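Local coordinates for COG0778: Nitroreductase (Streptococcus pneumoniae, PDB 2B67), which probably catalyses flavin-dependent, NAD(P)H-driven reductions as a nitroreductase-family oxidoreductase that binds flavin mononucleotide, at residues T16-V24 with E70-T78; K56-Y65 with G158-E169. All coordinates share one frame; numbering follows the deposited sequence. Where two conformers were deposited one is given.

Contact 1 of 2, residues T16-V24 with E70-T78; sequences TKHFTDKLV and EQVSSAPVT
The F19 ring meets A75 obliquely, CE1 lying 3.6 Å from A75 CB and CD1 and CZ close behind, while Q71 O and P76 CD also approach the ring at a slant. The second flat group, the Q71 amide, is crossed by the K17 chain, whose CG lies 3.5 Å from Q71 OE1 and nearly as close to CD and NE2. In this nitroreductase-family α/β fold, the irregular loop 16-24 thus covers the C-terminal end of helix 68-74 and the turn that leads into strand 77-84. F19 has CG anti to its own carbonyl carbon (chi1 -59°), which brings the ring down onto A75 at the point where the chain leaves the helix; T181 of strand 174-183 also touches both side chains. Farther along, V24 divides its contacts: CG2 reaches P76 CG at 4.0 Å, while CB, with CG1 just behind it, lies 4.0 Å from V77 CG2, each pair crossing at about a right angle. An ST turn shapes the bend between, K22 N donating to T20 OG1. At the other end the contact is polar. K17 NZ and Q71 NE2 both donate to O2 of the bound flavin mononucleotide, consistent with polarisation of that carbonyl. At the amide oxygen one water joins the segments, donating to T16 O at 2.8 Å and to Q71 OE1 at 2.6 Å.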
ATOM      1  N   THR A  16      -5.517  12.458  10.399  1.00 20.26           N
ATOM      2  CA  THR A  16      -5.807  13.861  10.734  1.00 20.69           C
ATOM      3  C   THR A  16      -7.135  14.318  10.111  1.00 20.87           C
ATOM      4  O   THR A  16      -7.326  14.245   8.892  1.00 20.39           O
ATOM      5  CB  THR A  16      -4.667  14.788  10.253  1.00 20.61           C
ATOM      6  OG1 THR A  16      -3.412  14.270  10.707  1.00 22.65           O
ATOM      7  CG2 THR A  16      -4.847  16.211  10.754  1.00 19.65           C
ATOM      8  N   LYS A  17      -8.030  14.805  10.964  1.00 20.18           N
ATOM      9  CA  LYS A  17      -9.348  15.217  10.527  1.00 20.95           C
ATOM     10  C   LYS A  17      -9.612  16.712  10.691  1.00 20.84           C
ATOM     11  O   LYS A  17     -10.508  17.234  10.063  1.00 20.92           O
ATOM     12  CB  LYS A  17     -10.403  14.382  11.229  1.00 21.16           C
ATOM     13  CG  LYS A  17     -10.418  12.950  10.684  1.00 23.84           C
ATOM     14  CD  LYS A  17     -11.205  11.972  11.519  1.00 27.43           C
ATOM     15  CE  LYS A  17     -10.644  10.579  11.252  1.00 31.08           C
ATOM     16  NZ  LYS A  17     -11.715   9.651  10.760  1.00 35.09           N
ATOM     17  N   HIS A  18      -8.814  17.409  11.499  1.00 20.63           N
ATOM     18  CA  HIS A  18      -9.015  18.842  11.684  1.00 20.78           C
ATOM     19  C   HIS A  18      -7.674  19.512  11.532  1.00 20.48           C
ATOM     20  O   HIS A  18      -6.686  19.092  12.138  1.00 21.48           O
ATOM     21  CB  HIS A  18      -9.671  19.151  13.041  1.00 22.34           C
ATOM     22  CG  HIS A  18     -11.024  18.519  13.214  1.00 23.39           C
ATOM     23  ND1 HIS A  18     -11.231  17.401  13.996  1.00 25.05           N
ATOM     24  CD2 HIS A  18     -12.227  18.824  12.664  1.00 26.44           C
ATOM     25  CE1 HIS A  18     -12.506  17.055  13.937  1.00 26.98           C
ATOM     26  NE2 HIS A  18     -13.133  17.903  13.140  1.00 28.84           N
ATOM     27  N   PHE A  19      -7.648  20.544  10.697  1.00 19.21           N
ATOM     28  CA  PHE A  19      -6.424  21.188  10.259  1.00 18.44           C
ATOM     29  C   PHE A  19      -6.396  22.657  10.727  1.00 19.05           C
ATOM     30  O   PHE A  19      -7.431  23.305  10.816  1.00 19.04           O
ATOM     31  CB  PHE A  19      -6.346  21.158   8.738  1.00 17.20           C
ATOM     32  CG  PHE A  19      -6.375  19.760   8.147  1.00 16.77           C
ATOM     33  CD1 PHE A  19      -7.564  19.222   7.629  1.00 17.15           C
ATOM     34  CD2 PHE A  19      -5.230  18.992   8.121  1.00 14.72           C
ATOM     35  CE1 PHE A  19      -7.595  17.890   7.076  1.00 17.08           C
ATOM     36  CE2 PHE A  19      -5.242  17.653   7.574  1.00 16.61           C
ATOM     37  CZ  PHE A  19      -6.431  17.137   7.032  1.00 16.81           C
ATOM     38  N   THR A  20      -5.196  23.158  10.989  1.00 18.42           N
ATOM     39  CA  THR A  20      -4.986  24.566  11.268  1.00 18.75           C
ATOM     40  C   THR A  20      -5.033  25.300   9.930  1.00 18.72           C
ATOM     41  O   THR A  20      -5.202  24.671   8.872  1.00 17.38           O
ATOM     42  CB  THR A  20      -3.623  24.801  11.963  1.00 18.17           C
ATOM     43  OG1 THR A  20      -2.565  24.650  11.013  1.00 18.46           O
ATOM     44  CG2 THR A  20      -3.426  23.824  13.117  1.00 18.68           C
ATOM     45  N   ASP A  21      -4.880  26.619   9.989  1.00 18.94           N
ATOM     46  CA  ASP A  21      -4.839  27.466   8.800  1.00 18.97           C
ATOM     47  C   ASP A  21      -3.434  27.679   8.240  1.00 19.13           C
ATOM     48  O   ASP A  21      -3.266  28.439   7.282  1.00 19.35           O
ATOM     49  CB  ASP A  21      -5.499  28.820   9.117  1.00 20.06           C
ATOM     50  CG  ASP A  21      -6.901  28.649   9.647  1.00 21.93           C
ATOM     51  OD1 ASP A  21      -7.746  28.142   8.879  1.00 23.06           O
ATOM     52  OD2 ASP A  21      -7.145  28.967  10.848  1.00 23.41           O
ATOM     53  N   LYS A  22      -2.428  27.020   8.822  1.00 18.37           N
ATOM     54  CA  LYS A  22      -1.071  27.104   8.296  1.00 18.70           C
ATOM     55  C   LYS A  22      -1.021  26.613   6.846  1.00 19.70           C
ATOM     56  O   LYS A  22      -1.588  25.559   6.499  1.00 18.01           O
ATOM     57  CB  LYS A  22      -0.065  26.292   9.160  1.00 18.57           C
ATOM     58  CG  LYS A  22       1.397  26.400   8.646  1.00 20.02           C
ATOM     59  CD  LYS A  22       2.394  25.673   9.534  1.00 18.93           C
ATOM     60  CE  LYS A  22       3.779  25.701   8.933  1.00 19.74           C
ATOM     61  NZ  LYS A  22       4.719  24.850   9.740  1.00 22.05           N
ATOM     62  N   LEU A  23      -0.306  27.384   6.024  1.00 20.18           N
ATOM     63  CA  LEU A  23      -0.219  27.159   4.618  1.00 21.27           C
ATOM     64  C   LEU A  23       0.678  25.928   4.347  1.00 21.95           C
ATOM     65  O   LEU A  23       1.631  25.677   5.081  1.00 22.45           O
ATOM     66  CB  LEU A  23       0.335  28.429   3.944  1.00 22.48           C
ATOM     67  CG  LEU A  23      -0.464  29.750   4.032  1.00 23.03           C
ATOM     68  CD1 LEU A  23       0.265  30.840   3.283  1.00 25.59           C
ATOM     69  CD2 LEU A  23      -1.870  29.554   3.439  1.00 23.48           C
ATOM     70  N   VAL A  24       0.343  25.139   3.327  1.00 21.63           N
ATOM     71  CA  VAL A  24       1.157  23.994   2.973  1.00 20.89           C
ATOM     72  C   VAL A  24       1.940  24.349   1.721  1.00 21.82           C
ATOM     73  O   VAL A  24       1.351  24.548   0.673  1.00 22.78           O
ATOM     74  CB  VAL A  24       0.308  22.697   2.734  1.00 21.29           C
ATOM     75  CG1 VAL A  24       1.212  21.571   2.157  1.00 19.32           C
ATOM     76  CG2 VAL A  24      -0.374  22.257   4.022  1.00 16.97           C
ATOM     77  N   GLU A  70     -16.421  17.819   5.317  1.00 17.38           N
ATOM     78  CA  GLU A  70     -15.704  18.868   6.042  1.00 19.07           C
ATOM     79  C   GLU A  70     -14.181  18.722   5.933  1.00 18.95           C
ATOM     80  O   GLU A  70     -13.457  19.717   5.881  1.00 19.53           O
ATOM     81  CB  GLU A  70     -16.117  18.873   7.502  1.00 19.84           C
ATOM     82  CG  GLU A  70     -17.427  19.646   7.752  1.00 25.01           C
ATOM     83  CD  GLU A  70     -18.665  18.798   7.614  1.00 30.06           C
ATOM     84  OE1 GLU A  70     -18.565  17.577   7.305  1.00 33.71           O
ATOM     85  OE2 GLU A  70     -19.758  19.366   7.813  1.00 34.47           O
ATOM     86  N   GLN A  71     -13.692  17.486   5.909  1.00 18.90           N
ATOM     87  CA  GLN A  71     -12.244  17.252   5.806  1.00 18.75           C
ATOM     88  C   GLN A  71     -11.686  17.785   4.493  1.00 17.85           C
ATOM     89  O   GLN A  71     -10.709  18.531   4.485  1.00 17.62           O
ATOM     90  CB  GLN A  71     -11.916  15.764   5.987  1.00 19.29           C
ATOM     91  CG  GLN A  71     -12.165  15.261   7.421  1.00 19.44           C
ATOM     92  CD  GLN A  71     -11.904  13.773   7.561  1.00 20.82           C
ATOM     93  OE1 GLN A  71     -10.823  13.289   7.196  1.00 21.82           O
ATOM     94  NE2 GLN A  71     -12.891  13.037   8.091  1.00 20.92           N
ATOM     95  N   VAL A  72     -12.321  17.430   3.386  1.00 16.63           N
ATOM     96  CA  VAL A  72     -11.854  17.891   2.104  1.00 16.48           C
ATOM     97  C   VAL A  72     -12.051  19.419   1.925  1.00 17.39           C
ATOM     98  O   VAL A  72     -11.208  20.087   1.303  1.00 17.10           O
ATOM     99  CB  VAL A  72     -12.455  17.080   0.938  1.00 15.37           C
ATOM    100  CG1 VAL A  72     -11.854  17.545  -0.406  1.00 15.76           C
ATOM    101  CG2 VAL A  72     -12.181  15.587   1.137  1.00 14.06           C
ATOM    102  N   SER A  73     -13.133  19.972   2.475  1.00 18.55           N
ATOM    103  CA  SER A  73     -13.375  21.440   2.370  1.00 18.60           C
ATOM    104  C   SER A  73     -12.332  22.242   3.110  1.00 18.33           C
ATOM    105  O   SER A  73     -11.893  23.283   2.596  1.00 18.78           O
ATOM    106  CB  SER A  73     -14.737  21.845   2.949  1.00 19.65           C
ATOM    107  OG  SER A  73     -15.798  21.325   2.192  1.00 21.05           O
ATOM    108  N   SER A  74     -11.948  21.782   4.297  0.50 18.22           N
ATOM    109  CA  SER A  74     -11.001  22.526   5.126  0.50 18.50           C
ATOM    110  C   SER A  74      -9.550  22.324   4.756  0.50 17.82           C
ATOM    111  O   SER A  74      -8.794  23.296   4.744  0.50 17.35           O
ATOM    112  CB  SER A  74     -11.183  22.195   6.594  0.50 18.73           C
ATOM    113  OG  SER A  74     -12.434  22.675   7.030  0.50 21.98           O
ATOM    114  N   ALA A  75      -9.155  21.076   4.467  1.00 16.83           N
ATOM    115  CA  ALA A  75      -7.745  20.770   4.221  1.00 16.39           C
ATOM    116  C   ALA A  75      -7.158  21.722   3.175  1.00 15.97           C
ATOM    117  O   ALA A  75      -7.749  21.927   2.129  1.00 16.16           O
ATOM    118  CB  ALA A  75      -7.548  19.318   3.817  1.00 16.17           C
ATOM    119  N   PRO A  76      -5.991  22.333   3.476  1.00 16.81           N
ATOM    120  CA  PRO A  76      -5.418  23.290   2.512  1.00 16.42           C
ATOM    121  C   PRO A  76      -5.154  22.592   1.162  1.00 15.83           C
ATOM    122  O   PRO A  76      -5.217  23.219   0.101  1.00 15.97           O
ATOM    123  CB  PRO A  76      -4.098  23.701   3.174  1.00 16.32           C
ATOM    124  CG  PRO A  76      -4.210  23.341   4.580  1.00 17.65           C
ATOM    125  CD  PRO A  76      -5.150  22.190   4.692  1.00 15.88           C
ATOM    126  N   VAL A  77      -4.865  21.291   1.223  1.00 14.19           N
ATOM    127  CA  VAL A  77      -4.523  20.515   0.039  1.00 13.07           C
ATOM    128  C   VAL A  77      -5.200  19.162   0.143  1.00 12.93           C
ATOM    129  O   VAL A  77      -5.270  18.597   1.229  1.00 13.23           O
ATOM    130  CB  VAL A  77      -2.975  20.294  -0.082  1.00 12.30           C
ATOM    131  CG1 VAL A  77      -2.623  19.374  -1.276  1.00 12.37           C
ATOM    132  CG2 VAL A  77      -2.265  21.601  -0.192  1.00 12.55           C
ATOM    133  N   THR A  78      -5.662  18.652  -0.997  1.00 12.64           N
ATOM    134  CA  THR A  78      -6.089  17.266  -1.140  1.00 13.03           C
ATOM    135  C   THR A  78      -5.404  16.695  -2.376  1.00 13.62           C
ATOM    136  O   THR A  78      -5.344  17.325  -3.424  1.00 13.55           O
ATOM    137  CB  THR A  78      -7.615  17.096  -1.280  1.00 12.26           C
ATOM    138  OG1 THR A  78      -8.254  17.544  -0.083  1.00 11.51           O
ATOM    139  CG2 THR A  78      -7.994  15.581  -1.537  1.00 12.01           C
TER
HETATM  140  O   HOH W   1      -8.870  14.982   6.725  1.00 18.52           O

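Contact 2 of 2, residues K56-Y65 with G158-E169; sequences KNAELAKLAY and GFDKSKVNEVLE
Two backbone hydrogen bonds flank a single β bridge between A64 and F159, tying the type I turn A61-A64 to the loop ahead of helix 161-168 in the nitroreductase α/β fold. Y65 N donates almost straight to G158 O (3.0 Å, 176°), from above the carbonyl plane; D160 N donates to L63 O at 2.7 Å. G158 N binds O4 of the flavin mononucleotide. The apolar part lies where helix 57-61 and the turn meet helix 161-168; the helices run antiparallel at 162°, their axes 9.8 Å apart. L63 spreads its methyls, CD1 against V164 CG2 (3.8 Å) and V167 CG2, CD2 against K163 CB. V167 CG1 also packs on E59 CB. The Y65 ring lies with one face over the F159 backbone, CA 4.0 Å above its centre. Charge closes the far end: K56 NZ and E169 OE1 form a long salt bridge of 3.8 Å, beside E169's Schellman motif, and R204 of the second subunit binds the carbonyls of L168 and E169. D160 N-caps helix 161-168; its carboxylate swings anti to the backbone N (chi1 -177°), where OD1 accepts from both S162 N and S162 OG, the latter at 2.8 Å.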
ATOM      1  N   LYS A  56      -9.577  23.398  -6.839  1.00 21.84           N
ATOM      2  CA  LYS A  56     -10.896  22.739  -6.959  1.00 21.99           C
ATOM      3  C   LYS A  56     -11.400  22.042  -5.671  1.00 20.54           C
ATOM      4  O   LYS A  56     -12.272  21.171  -5.724  1.00 19.04           O
ATOM      5  CB  LYS A  56     -10.916  21.755  -8.161  1.00 22.30           C
ATOM      6  CG  LYS A  56     -10.681  22.468  -9.526  1.00 23.69           C
ATOM      7  CD  LYS A  56     -10.857  21.525 -10.710  1.00 25.26           C
ATOM      8  CE  LYS A  56     -11.085  22.311 -12.022  1.00 28.79           C
ATOM      9  NZ  LYS A  56      -9.810  22.937 -12.555  1.00 32.66           N
ATOM     10  N   ASN A  57     -10.866  22.457  -4.523  1.00 19.49           N
ATOM     11  CA  ASN A  57     -11.171  21.802  -3.261  1.00 18.33           C
ATOM     12  C   ASN A  57     -12.642  21.803  -2.891  1.00 18.41           C
ATOM     13  O   ASN A  57     -13.142  20.802  -2.396  1.00 18.89           O
ATOM     14  CB  ASN A  57     -10.378  22.403  -2.119  1.00 18.64           C
ATOM     15  CG  ASN A  57      -8.885  22.347  -2.370  1.00 18.00           C
ATOM     16  OD1 ASN A  57      -8.168  21.557  -1.761  1.00 17.18           O
ATOM     17  ND2 ASN A  57      -8.425  23.174  -3.279  1.00 14.30           N
ATOM     18  N   ALA A  58     -13.317  22.926  -3.095  1.00 16.79           N
ATOM     19  CA  ALA A  58     -14.731  23.033  -2.700  1.00 16.24           C
ATOM     20  C   ALA A  58     -15.617  22.117  -3.546  1.00 15.94           C
ATOM     21  O   ALA A  58     -16.537  21.506  -3.019  1.00 16.04           O
ATOM     22  CB  ALA A  58     -15.223  24.487  -2.789  1.00 16.13           C
ATOM     23  N   GLU A  59     -15.353  22.104  -4.856  0.50 15.68           N
ATOM     24  CA  GLU A  59     -15.979  21.210  -5.827  0.50 15.56           C
ATOM     25  C   GLU A  59     -15.760  19.751  -5.418  0.50 14.69           C
ATOM     26  O   GLU A  59     -16.714  18.981  -5.251  0.50 14.00           O
ATOM     27  CB  GLU A  59     -15.355  21.424  -7.217  0.50 16.38           C
ATOM     28  CG  GLU A  59     -16.215  22.156  -8.266  0.50 18.64           C
ATOM     29  CD  GLU A  59     -16.050  21.574  -9.685  0.50 23.74           C
ATOM     30  OE1 GLU A  59     -17.017  20.952 -10.202  0.50 23.03           O
ATOM     31  OE2 GLU A  59     -14.952  21.723 -10.277  0.50 24.08           O
ATOM     32  N   LEU A  60     -14.493  19.388  -5.243  1.00 13.54           N
ATOM     33  CA  LEU A  60     -14.121  18.012  -4.869  1.00 13.08           C
ATOM     34  C   LEU A  60     -14.835  17.565  -3.609  1.00 13.38           C
ATOM     35  O   LEU A  60     -15.336  16.445  -3.534  1.00 12.86           O
ATOM     36  CB  LEU A  60     -12.586  17.877  -4.717  1.00 12.86           C
ATOM     37  CG  LEU A  60     -12.070  16.508  -4.294  1.00 12.45           C
ATOM     38  CD1 LEU A  60     -12.450  15.418  -5.350  1.00 11.67           C
ATOM     39  CD2 LEU A  60     -10.554  16.552  -4.046  1.00  9.89           C
ATOM     40  N   ALA A  61     -14.899  18.456  -2.612  1.00 13.98           N
ATOM     41  CA  ALA A  61     -15.502  18.129  -1.335  1.00 13.71           C
ATOM     42  C   ALA A  61     -16.966  17.700  -1.451  1.00 14.21           C
ATOM     43  O   ALA A  61     -17.437  16.913  -0.625  1.00 13.64           O
ATOM     44  CB  ALA A  61     -15.392  19.323  -0.383  1.00 14.06           C
ATOM     45  N   LYS A  62     -17.678  18.223  -2.451  1.00 14.64           N
ATOM     46  CA  LYS A  62     -19.096  17.838  -2.706  1.00 15.60           C
ATOM     47  C   LYS A  62     -19.247  16.377  -3.062  1.00 16.10           C
ATOM     48  O   LYS A  62     -20.378  15.840  -2.991  1.00 16.25           O
ATOM     49  CB  LYS A  62     -19.697  18.671  -3.835  1.00 15.94           C
ATOM     50  CG  LYS A  62     -19.795  20.144  -3.519  1.00 18.28           C
ATOM     51  CD  LYS A  62     -20.390  20.873  -4.708  1.00 22.82           C
ATOM     52  CE  LYS A  62     -20.355  22.360  -4.459  1.00 25.00           C
ATOM     53  NZ  LYS A  62     -20.573  23.070  -5.756  1.00 28.94           N
ATOM     54  N   LEU A  63     -18.119  15.729  -3.421  1.00 15.47           N
ATOM     55  CA  LEU A  63     -18.088  14.284  -3.747  1.00 15.78           C
ATOM     56  C   LEU A  63     -17.798  13.366  -2.551  1.00 16.18           C
ATOM     57  O   LEU A  63     -17.851  12.126  -2.646  1.00 15.05           O
ATOM     58  CB  LEU A  63     -17.055  14.024  -4.832  1.00 15.82           C
ATOM     59  CG  LEU A  63     -17.180  14.817  -6.126  1.00 15.09           C
ATOM     60  CD1 LEU A  63     -16.168  14.247  -7.067  1.00 15.09           C
ATOM     61  CD2 LEU A  63     -18.622  14.784  -6.727  1.00 14.89           C
ATOM     62  N   ALA A  64     -17.473  13.982  -1.424  1.00 17.06           N
ATOM     63  CA  ALA A  64     -17.055  13.229  -0.233  1.00 18.39           C
ATOM     64  C   ALA A  64     -18.268  12.915   0.647  1.00 18.55           C
ATOM     65  O   ALA A  64     -19.143  13.774   0.806  1.00 19.74           O
ATOM     66  CB  ALA A  64     -16.009  14.061   0.559  1.00 18.30           C
ATOM     67  N   TYR A  65     -18.316  11.726   1.243  1.00 18.26           N
ATOM     68  CA  TYR A  65     -19.462  11.334   2.081  1.00 18.37           C
ATOM     69  C   TYR A  65     -19.305  11.767   3.548  1.00 18.57           C
ATOM     70  O   TYR A  65     -18.185  11.830   4.060  1.00 17.71           O
ATOM     71  CB  TYR A  65     -19.642   9.809   2.102  1.00 18.71           C
ATOM     72  CG  TYR A  65     -19.726   9.089   0.760  1.00 19.42           C
ATOM     73  CD1 TYR A  65     -19.131   7.836   0.595  1.00 19.84           C
ATOM     74  CD2 TYR A  65     -20.399   9.641  -0.310  1.00 19.38           C
ATOM     75  CE1 TYR A  65     -19.185   7.173  -0.612  1.00 19.97           C
ATOM     76  CE2 TYR A  65     -20.467   8.986  -1.518  1.00 20.71           C
ATOM     77  CZ  TYR A  65     -19.851   7.750  -1.654  1.00 20.26           C
ATOM     78  OH  TYR A  65     -19.959   7.075  -2.848  1.00 22.63           O
ATOM     79  N   GLY A 158     -14.090   7.118   1.394  1.00 16.15           N
ATOM     80  CA  GLY A 158     -15.535   7.454   1.302  1.00 14.96           C
ATOM     81  C   GLY A 158     -15.848   8.704   0.468  1.00 15.61           C
ATOM     82  O   GLY A 158     -16.054   9.822   1.014  1.00 15.19           O
ATOM     83  N   PHE A 159     -15.869   8.516  -0.857  1.00 14.87           N
ATOM     84  CA  PHE A 159     -16.170   9.565  -1.805  1.00 14.39           C
ATOM     85  C   PHE A 159     -16.709   8.912  -3.066  1.00 14.81           C
ATOM     86  O   PHE A 159     -16.565   7.688  -3.261  1.00 14.87           O
ATOM     87  CB  PHE A 159     -14.940  10.459  -2.122  1.00 13.76           C
ATOM     88  CG  PHE A 159     -13.817   9.733  -2.798  1.00 15.81           C
ATOM     89  CD1 PHE A 159     -12.901   8.984  -2.060  1.00 15.30           C
ATOM     90  CD2 PHE A 159     -13.659   9.798  -4.178  1.00 14.85           C
ATOM     91  CE1 PHE A 159     -11.823   8.308  -2.712  1.00 15.69           C
ATOM     92  CE2 PHE A 159     -12.600   9.141  -4.811  1.00 16.14           C
ATOM     93  CZ  PHE A 159     -11.690   8.397  -4.076  1.00 14.09           C
ATOM     94  N   ASP A 160     -17.347   9.735  -3.898  1.00 14.67           N
ATOM     95  CA  ASP A 160     -18.057   9.304  -5.088  1.00 15.81           C
ATOM     96  C   ASP A 160     -17.093   9.231  -6.275  1.00 15.27           C
ATOM     97  O   ASP A 160     -16.899  10.216  -6.973  1.00 15.08           O
ATOM     98  CB  ASP A 160     -19.172  10.318  -5.408  1.00 16.65           C
ATOM     99  CG  ASP A 160     -20.002   9.905  -6.606  1.00 18.16           C
ATOM    100  OD1 ASP A 160     -19.700   8.821  -7.161  1.00 19.79           O
ATOM    101  OD2 ASP A 160     -20.978  10.623  -6.958  1.00 18.11           O
ATOM    102  N   LYS A 161     -16.496   8.070  -6.485  1.00 15.22           N
ATOM    103  CA  LYS A 161     -15.460   7.899  -7.489  1.00 16.54           C
ATOM    104  C   LYS A 161     -15.908   8.236  -8.903  1.00 16.61           C
ATOM    105  O   LYS A 161     -15.090   8.672  -9.718  1.00 17.02           O
ATOM    106  CB  LYS A 161     -14.876   6.481  -7.450  1.00 15.88           C
ATOM    107  CG  LYS A 161     -13.942   6.249  -6.271  1.00 15.08           C
ATOM    108  CD  LYS A 161     -13.717   4.770  -6.038  1.00 17.18           C
ATOM    109  CE  LYS A 161     -12.689   4.483  -4.929  1.00 20.20           C
ATOM    110  NZ  LYS A 161     -12.167   3.097  -5.115  1.00 19.82           N
ATOM    111  N   SER A 162     -17.208   8.069  -9.178  1.00 17.97           N
ATOM    112  CA  SER A 162     -17.752   8.244 -10.533  1.00 17.18           C
ATOM    113  C   SER A 162     -17.742   9.702 -11.013  1.00 16.59           C
ATOM    114  O   SER A 162     -17.884   9.983 -12.216  1.00 16.11           O
ATOM    115  CB  SER A 162     -19.189   7.696 -10.594  1.00 18.62           C
ATOM    116  OG  SER A 162     -20.120   8.538  -9.912  1.00 18.41           O
ATOM    117  N   LYS A 163     -17.569  10.656 -10.110  1.00 15.37           N
ATOM    118  CA  LYS A 163     -17.586  12.059 -10.588  1.00 15.81           C
ATOM    119  C   LYS A 163     -16.226  12.736 -10.535  1.00 15.55           C
ATOM    120  O   LYS A 163     -16.085  13.898 -10.972  1.00 15.21           O
ATOM    121  CB  LYS A 163     -18.621  12.908  -9.811  1.00 15.86           C
ATOM    122  CG  LYS A 163     -20.078  12.501 -10.055  1.00 17.88           C
ATOM    123  CD  LYS A 163     -21.049  13.349  -9.217  1.00 17.50           C
ATOM    124  CE  LYS A 163     -22.517  13.000  -9.559  1.00 21.35           C
ATOM    125  NZ  LYS A 163     -23.459  13.639  -8.564  1.00 23.91           N
ATOM    126  N   VAL A 164     -15.241  12.034  -9.976  1.00 14.60           N
ATOM    127  CA  VAL A 164     -13.957  12.664  -9.669  1.00 14.90           C
ATOM    128  C   VAL A 164     -13.217  13.102 -10.933  1.00 15.30           C
ATOM    129  O   VAL A 164     -12.634  14.200 -10.953  1.00 14.73           O
ATOM    130  CB  VAL A 164     -12.997  11.785  -8.773  1.00 14.94           C
ATOM    131  CG1 VAL A 164     -11.678  12.522  -8.578  1.00 14.86           C
ATOM    132  CG2 VAL A 164     -13.587  11.535  -7.378  1.00 13.82           C
ATOM    133  N   ASN A 165     -13.237  12.264 -11.975  1.00 15.19           N
ATOM    134  CA  ASN A 165     -12.527  12.598 -13.221  1.00 16.09           C
ATOM    135  C   ASN A 165     -13.078  13.873 -13.812  1.00 17.23           C
ATOM    136  O   ASN A 165     -12.324  14.715 -14.267  1.00 17.62           O
ATOM    137  CB  ASN A 165     -12.648  11.489 -14.272  1.00 15.63           C
ATOM    138  CG  ASN A 165     -11.736  10.312 -13.990  1.00 15.71           C
ATOM    139  OD1 ASN A 165     -10.649  10.187 -14.573  1.00 17.02           O
ATOM    140  ND2 ASN A 165     -12.189   9.429 -13.126  1.00 13.57           N
ATOM    141  N   GLU A 166     -14.401  13.980 -13.824  1.00 18.50           N
ATOM    142  CA  GLU A 166     -15.112  15.137 -14.358  1.00 21.25           C
ATOM    143  C   GLU A 166     -14.777  16.405 -13.563  1.00 20.34           C
ATOM    144  O   GLU A 166     -14.290  17.379 -14.121  1.00 20.74           O
ATOM    145  CB  GLU A 166     -16.611  14.820 -14.326  1.00 21.36           C
ATOM    146  CG  GLU A 166     -17.553  15.923 -14.720  1.00 25.57           C
ATOM    147  CD  GLU A 166     -18.966  15.399 -14.944  1.00 28.01           C
ATOM    148  OE1 GLU A 166     -19.534  15.719 -16.027  1.00 37.45           O
ATOM    149  OE2 GLU A 166     -19.503  14.645 -14.065  1.00 34.93           O
ATOM    150  N   VAL A 167     -14.986  16.365 -12.247  1.00 19.80           N
ATOM    151  CA  VAL A 167     -14.658  17.475 -11.354  1.00 19.22           C
ATOM    152  C   VAL A 167     -13.187  17.932 -11.434  1.00 19.70           C
ATOM    153  O   VAL A 167     -12.906  19.124 -11.466  1.00 20.44           O
ATOM    154  CB  VAL A 167     -15.064  17.124  -9.902  1.00 18.68           C
ATOM    155  CG1 VAL A 167     -14.591  18.154  -8.907  1.00 18.03           C
ATOM    156  CG2 VAL A 167     -16.590  16.958  -9.806  1.00 19.76           C
ATOM    157  N   LEU A 168     -12.249  16.994 -11.477  1.00 19.42           N
ATOM    158  CA  LEU A 168     -10.836  17.345 -11.496  1.00 18.91           C
ATOM    159  C   LEU A 168     -10.227  17.464 -12.895  1.00 19.62           C
ATOM    160  O   LEU A 168      -9.030  17.749 -13.015  1.00 19.56           O
ATOM    161  CB  LEU A 168     -10.021  16.347 -10.644  1.00 18.54           C
ATOM    162  CG  LEU A 168     -10.380  16.266  -9.163  1.00 17.20           C
ATOM    163  CD1 LEU A 168      -9.394  15.431  -8.360  1.00 14.34           C
ATOM    164  CD2 LEU A 168     -10.458  17.656  -8.590  1.00 10.63           C
ATOM    165  N   GLU A 169     -11.036  17.226 -13.931  1.00 19.31           N
ATOM    166  CA  GLU A 169     -10.601  17.317 -15.328  1.00 21.17           C
ATOM    167  C   GLU A 169      -9.414  16.401 -15.621  1.00 20.26           C
ATOM    168  O   GLU A 169      -8.363  16.841 -16.102  1.00 20.58           O
ATOM    169  CB  GLU A 169     -10.300  18.774 -15.748  1.00 20.68           C
ATOM    170  CG  GLU A 169     -11.462  19.710 -15.454  1.00 23.80           C
ATOM    171  CD  GLU A 169     -11.182  21.181 -15.805  1.00 26.33           C
ATOM    172  OE1 GLU A 169      -9.996  21.564 -16.052  1.00 29.87           O
ATOM    173  OE2 GLU A 169     -12.179  21.956 -15.812  1.00 33.18           O
TER

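In the fold
Contacts 1 and 2 have centres about 16 Å apart and alternate along the chain: 16-24, 56-65, 70-78, then 158-169. Helices 57-61 and 68-74 follow one another and pack together, V72 and S73 against A61, so the two contacts touch directly; T78, at the start of strand 77-84, also meets L60. That strand lies inside the four-stranded antiparallel sheet, between 48-53 and 174-183, and residues of strand 174-183 touch both contacts. Each contact also reaches the flavin mononucleotide, contact 1 at O2 and contact 2 at O4, so the flavin pocket draws on chain regions far apart in sequence. Contact 2 additionally faces the second subunit.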